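Local coordinates for 70 kDa peptidylprolyl isomerase, putative (Plasmodium falciparum, PDB 2FBN), which is a putative FK506-binding peptidylprolyl isomerase whose C-terminal tetratricopeptide repeat domain interacts with the C-terminal pentapeptide of Hsp90, at residues D40-E43 with E44-F48; N55-I58 with V59-E63. All coordinates share one frame; numbering follows the deposited sequence.

Contact 1. Residues D40-E43 with E44-F48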
loop_
_atom_site.group_PDB
_atom_site.type_symbol
_atom_site.label_atom_id
_atom_site.label_comp_id
_atom_site.label_asym_id
_atom_site.label_seq_id
_atom_site.Cartn_x
_atom_site.Cartn_y
_atom_site.Cartn_z
ATOM N N ASP A 40 -11.551 16.667 5.240
ATOM C CA ASP A 40 -11.049 17.503 6.328
ATOM C C ASP A 40 -9.638 17.100 6.743
ATOM O O ASP A 40 -8.760 17.956 6.964
ATOM C CB ASP A 40 -11.976 17.415 7.535
ATOM C CG ASP A 40 -13.290 18.157 7.329
ATOM O OD1 ASP A 40 -13.393 18.991 6.393
ATOM O OD2 ASP A 40 -14.217 17.880 8.121
ATOM N N ILE A 41 -9.416 15.790 6.845
ATOM C CA ILE A 41 -8.109 15.268 7.232
ATOM C C ILE A 41 -7.065 15.553 6.130
ATOM O O ILE A 41 -5.916 15.905 6.437
ATOM C CB ILE A 41 -8.200 13.771 7.626
ATOM C CG1 ILE A 41 -9.053 13.649 8.906
ATOM C CG2 ILE A 41 -6.804 13.170 7.849
ATOM C CD1 ILE A 41 -9.621 12.275 9.157
ATOM N N LYS A 42 -7.479 15.435 4.867
ATOM C CA LYS A 42 -6.624 15.808 3.740
ATOM C C LYS A 42 -6.173 17.272 3.892
ATOM O O LYS A 42 -4.998 17.578 3.725
ATOM C CB LYS A 42 -7.336 15.593 2.396
ATOM C CG LYS A 42 -6.472 15.959 1.180
ATOM C CD LYS A 42 -7.307 16.404 -0.019
ATOM C CE LYS A 42 -8.268 17.534 0.315
ATOM N NZ LYS A 42 -8.378 18.525 -0.790
ATOM N N GLU A 43 -7.105 18.160 4.232
ATOM C CA GLU A 43 -6.746 19.572 4.420
ATOM C C GLU A 43 -5.725 19.753 5.556
ATOM O O GLU A 43 -4.801 20.555 5.442
ATOM C CB GLU A 43 -7.989 20.449 4.627
ATOM C CG GLU A 43 -8.977 20.421 3.462
ATOM C CD GLU A 43 -8.527 21.209 2.253
ATOM O OE1 GLU A 43 -7.755 20.653 1.437
ATOM O OE2 GLU A 43 -8.965 22.383 2.099
ATOM N N GLU A 44 -5.868 18.989 6.634
ATOM C CA GLU A 44 -4.872 18.993 7.709
ATOM C C GLU A 44 -3.488 18.577 7.208
ATOM O O GLU A 44 -2.464 19.141 7.622
ATOM C CB GLU A 44 -5.276 18.048 8.831
ATOM C CG GLU A 44 -6.515 18.470 9.613
ATOM C CD GLU A 44 -6.839 17.480 10.705
ATOM O OE1 GLU A 44 -5.969 17.230 11.571
ATOM O OE2 GLU A 44 -7.967 16.954 10.704
ATOM N N GLY A 45 -3.475 17.565 6.337
ATOM C CA GLY A 45 -2.243 17.129 5.673
ATOM C C GLY A 45 -1.614 18.264 4.878
ATOM O O GLY A 45 -0.397 18.508 4.990
ATOM N N ASN A 46 -2.432 18.939 4.066
ATOM C CA ASN A 46 -1.989 20.094 3.269
ATOM C C ASN A 46 -1.359 21.188 4.146
ATOM O O ASN A 46 -0.351 21.803 3.768
ATOM C CB ASN A 46 -3.151 20.671 2.449
ATOM C CG ASN A 46 -3.596 19.748 1.327
ATOM O OD1 ASN A 46 -2.900 18.789 0.970
ATOM N ND2 ASN A 46 -4.755 20.034 0.761
ATOM N N GLU A 47 -1.935 21.402 5.325
ATOM C CA GLU A 47 -1.416 22.413 6.265
ATOM C C GLU A 47 -0.029 22.054 6.798
ATOM O O GLU A 47 0.865 22.905 6.841
ATOM C CB GLU A 47 -2.423 22.679 7.388
ATOM C CG GLU A 47 -3.673 23.453 6.887
ATOM C CD GLU A 47 -3.314 24.783 6.202
ATOM O OE1 GLU A 47 -2.551 25.589 6.789
ATOM O OE2 GLU A 47 -3.789 25.018 5.069
ATOM N N PHE A 48 0.159 20.790 7.165
ATOM C CA PHE A 48 1.478 20.303 7.546
ATOM C C PHE A 48 2.462 20.396 6.385
ATOM O O PHE A 48 3.630 20.732 6.582
ATOM C CB PHE A 48 1.418 18.846 8.018
ATOM C CG PHE A 48 0.896 18.673 9.430
ATOM C CD1 PHE A 48 1.488 19.341 10.497
ATOM C CD2 PHE A 48 -0.164 17.811 9.687
ATOM C CE1 PHE A 48 1.015 19.182 11.797
ATOM C CE2 PHE A 48 -0.640 17.633 10.988
ATOM C CZ PHE A 48 -0.045 18.333 12.047
HETATM O O HOH W 1 -5.667 23.275 4.095
HETATM O O HOH W 2 -5.860 22.667 1.486
#
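Residues Asp40-Glu43 and Glu44-Phe48 are successive turns of helix 31-50, and their contact is a local one between side chains three or four residues apart on an antiparallel helical hairpin. Four regular i to i+4 backbone bonds, from Glu44 N to Asp40 O through Glu47 N to Glu43 O, set the spacing. Asn46 lays its amide back along the helix, and the Glu43 chain, bent at chi2 (-75°), folds over so that OE1 meets both Asn46 ND2 and Lys42 NZ. The bond from Asn46 ND2 to Glu43 OE1 is weak, 3.1 Å with 121° at the hydrogen, and the carboxylate and amide planes are nearly crossed, 77° apart. Lys42 NZ forms a salt bridge with Glu43 OE1 at 3.1 Å, coming from above the carboxylate plane. A water accepts from Asn46 ND2 at 2.9 Å and donates weakly to Glu43 OE1. A second water donates to Glu43 O and, at 2.7 Å, to Glu47 OE2. An amide suits position 46 because ND2 serves this network while OD1 bonds Tyr61 OH. Lys42 and Asn46, in a Lys-x-x-Gly-Asn sequence, are consistent with the Lys and Asn that line the peptide groove in Hsp90-binding TPR domains. Glu44 extends beyond CG, its OE2 passing 3.9 Å from Ile41 CG1, and OE1 pairs with Lys60. Ile41 sets an apolar side chain against Phe67 and helix 54-66, toward which a CB on buried Gly45 would point. Phe48 also packs on helix 54-66, whereas Lys42 and Asn46 lie against helix 77-100, so the segment borders both following helices.

Contact 2. Residues N55-I58 with V59-E63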
loop_
_atom_site.group_PDB
_atom_site.type_symbol
_atom_site.label_atom_id
_atom_site.label_comp_id
_atom_site.label_asym_id
_atom_site.label_seq_id
_atom_site.Cartn_x
_atom_site.Cartn_y
_atom_site.Cartn_z
ATOM N N ASN A 55 6.564 14.434 7.555
ATOM C CA ASN A 55 6.151 13.194 8.218
ATOM C C ASN A 55 4.728 13.304 8.743
ATOM O O ASN A 55 3.929 12.369 8.634
ATOM C CB ASN A 55 7.118 12.855 9.346
ATOM C CG ASN A 55 8.493 12.492 8.828
ATOM O OD1 ASN A 55 8.634 11.924 7.740
ATOM N ND2 ASN A 55 9.514 12.807 9.607
ATOM N N GLU A 56 4.420 14.469 9.304
ATOM C CA GLU A 56 3.094 14.758 9.850
ATOM C C GLU A 56 2.052 14.778 8.733
ATOM O O GLU A 56 0.934 14.253 8.899
ATOM C CB GLU A 56 3.124 16.095 10.587
ATOM C CG GLU A 56 3.956 16.076 11.897
ATOM C CD GLU A 56 5.495 16.050 11.715
ATOM O OE1 GLU A 56 6.022 16.215 10.584
ATOM O OE2 GLU A 56 6.189 15.862 12.747
ATOM N N ALA A 57 2.419 15.384 7.598
ATOM C CA ALA A 57 1.542 15.411 6.428
ATOM C C ALA A 57 1.231 13.999 5.935
ATOM O O ALA A 57 0.073 13.684 5.630
ATOM C CB ALA A 57 2.150 16.244 5.314
ATOM N N ILE A 58 2.261 13.153 5.893
ATOM C CA ILE A 58 2.101 11.757 5.448
ATOM C C ILE A 58 1.052 11.025 6.295
ATOM O O ILE A 58 0.142 10.381 5.751
ATOM C CB ILE A 58 3.447 11.014 5.468
ATOM C CG1 ILE A 58 4.351 11.557 4.344
ATOM C CG2 ILE A 58 3.224 9.505 5.355
ATOM C CD1 ILE A 58 5.821 11.162 4.470
ATOM N N VAL A 59 1.173 11.138 7.619
ATOM C CA VAL A 59 0.199 10.513 8.522
ATOM C C VAL A 59 -1.235 10.935 8.170
ATOM O O VAL A 59 -2.124 10.077 8.019
ATOM C CB VAL A 59 0.555 10.805 10.003
ATOM C CG1 VAL A 59 -0.544 10.312 10.924
ATOM C CG2 VAL A 59 1.934 10.165 10.366
ATOM N N LYS A 60 -1.448 12.238 7.976
ATOM C CA LYS A 60 -2.798 12.764 7.686
ATOM C C LYS A 60 -3.337 12.261 6.354
ATOM O O LYS A 60 -4.492 11.816 6.272
ATOM C CB LYS A 60 -2.846 14.292 7.734
ATOM C CG LYS A 60 -2.537 14.865 9.122
ATOM C CD LYS A 60 -3.646 14.554 10.123
ATOM C CE LYS A 60 -3.349 15.235 11.451
ATOM N NZ LYS A 60 -4.356 14.887 12.475
ATOM N N TYR A 61 -2.508 12.320 5.312
ATOM C CA TYR A 61 -2.963 11.808 4.013
ATOM C C TYR A 61 -3.354 10.335 4.096
ATOM O O TYR A 61 -4.348 9.927 3.514
ATOM C CB TYR A 61 -1.925 12.016 2.924
ATOM C CG TYR A 61 -1.636 13.470 2.618
ATOM C CD1 TYR A 61 -2.674 14.391 2.401
ATOM C CD2 TYR A 61 -0.320 13.908 2.498
ATOM C CE1 TYR A 61 -2.387 15.740 2.094
ATOM C CE2 TYR A 61 -0.018 15.233 2.205
ATOM C CZ TYR A 61 -1.053 16.148 1.997
ATOM O OH TYR A 61 -0.723 17.467 1.710
ATOM N N LYS A 62 -2.566 9.550 4.823
ATOM C CA LYS A 62 -2.891 8.128 4.996
ATOM C C LYS A 62 -4.197 7.923 5.775
ATOM O O LYS A 62 -5.030 7.087 5.414
ATOM C CB LYS A 62 -1.733 7.396 5.649
ATOM C CG LYS A 62 -0.592 7.185 4.670
ATOM C CD LYS A 62 0.485 6.303 5.230
ATOM C CE LYS A 62 1.281 5.745 4.059
ATOM N NZ LYS A 62 2.242 4.695 4.480
ATOM N N GLU A 63 -4.365 8.675 6.860
ATOM C CA GLU A 63 -5.638 8.664 7.598
ATOM C C GLU A 63 -6.844 9.004 6.700
ATOM O O GLU A 63 -7.891 8.352 6.775
ATOM C CB GLU A 63 -5.563 9.650 8.763
ATOM C CG GLU A 63 -4.681 9.171 9.910
ATOM C CD GLU A 63 -4.559 10.196 11.046
ATOM O OE1 GLU A 63 -5.073 11.325 10.903
ATOM O OE2 GLU A 63 -3.944 9.845 12.079
#
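The Tyr61 ring sits obliquely beside Ala57 O and Ile58 N, one turn back in helix 54-66, the second helix of an antiparallel hairpin in this tetratricopeptide repeat domain. Its CD2 is 3.2 Å from Ala57 O, and its CE2 meets Ala57 CB at 3.9 Å. With CG anti to its own carbonyl carbon (chi1 -64°), the ring leans back along the helix toward that turn. The small methyl of Ala57 suits a buried place between Tyr61 and Phe48 of the preceding helix. Tyrosine is equally apt: its side chain packs on Leu94 and Phe49, while its hydroxyl bonds Asn46 OD1. The carbonyl of Ala57 has a second role, accepting a nearly straight bond from Tyr61 N at 2.9 Å, with 172° at the hydrogen. On the flank adjoining Tyr61, also facing helix 77-100, Ile58 is buried against Cys97 and Tyr98, where a branched apolar side chain suits a place between helices. Its CG2 lies 4.2 Å from Lys62 CD, so the aliphatic part of the extended lysine runs past the isoleucine before NZ reaches a weak bond to Tyr98 OH. Lys62 also packs on Lys106 of the second subunit. The ammonium of Lys60 forms a salt bridge with Glu44; the pairing with Glu63 OE1 is long. Val59 faces outward, a small apolar residue on the exposed side. One of its branches, CG2, stands beside the backbone N and comes within 3.4 Å of Asn55 O.

Overall arrangement
Contacts 1 and 2 lie on consecutive helices, 31-50 and 54-66, which pack side by side and antiparallel with the centres of the contacts about 8 Å apart. Two polar links join them: Glu44 OE1 meets Lys60 NZ in a salt bridge of 3.0 Å, and Asn46 OD1 lies 2.7 Å from Tyr61 OH, a probable hydrogen bond. Between these, Ile41 CG2 packs close to Lys60 O; a CB at Gly45 would point at the Tyr61 ring, so glycine suits this place. Both contacts also border helix 77-100, where Asn93 touches Asn46 as well as Tyr61. Asn46 lies where related TPR domains bind the Hsp90 tail, so contact 2 probably positions a groove residue of contact 1.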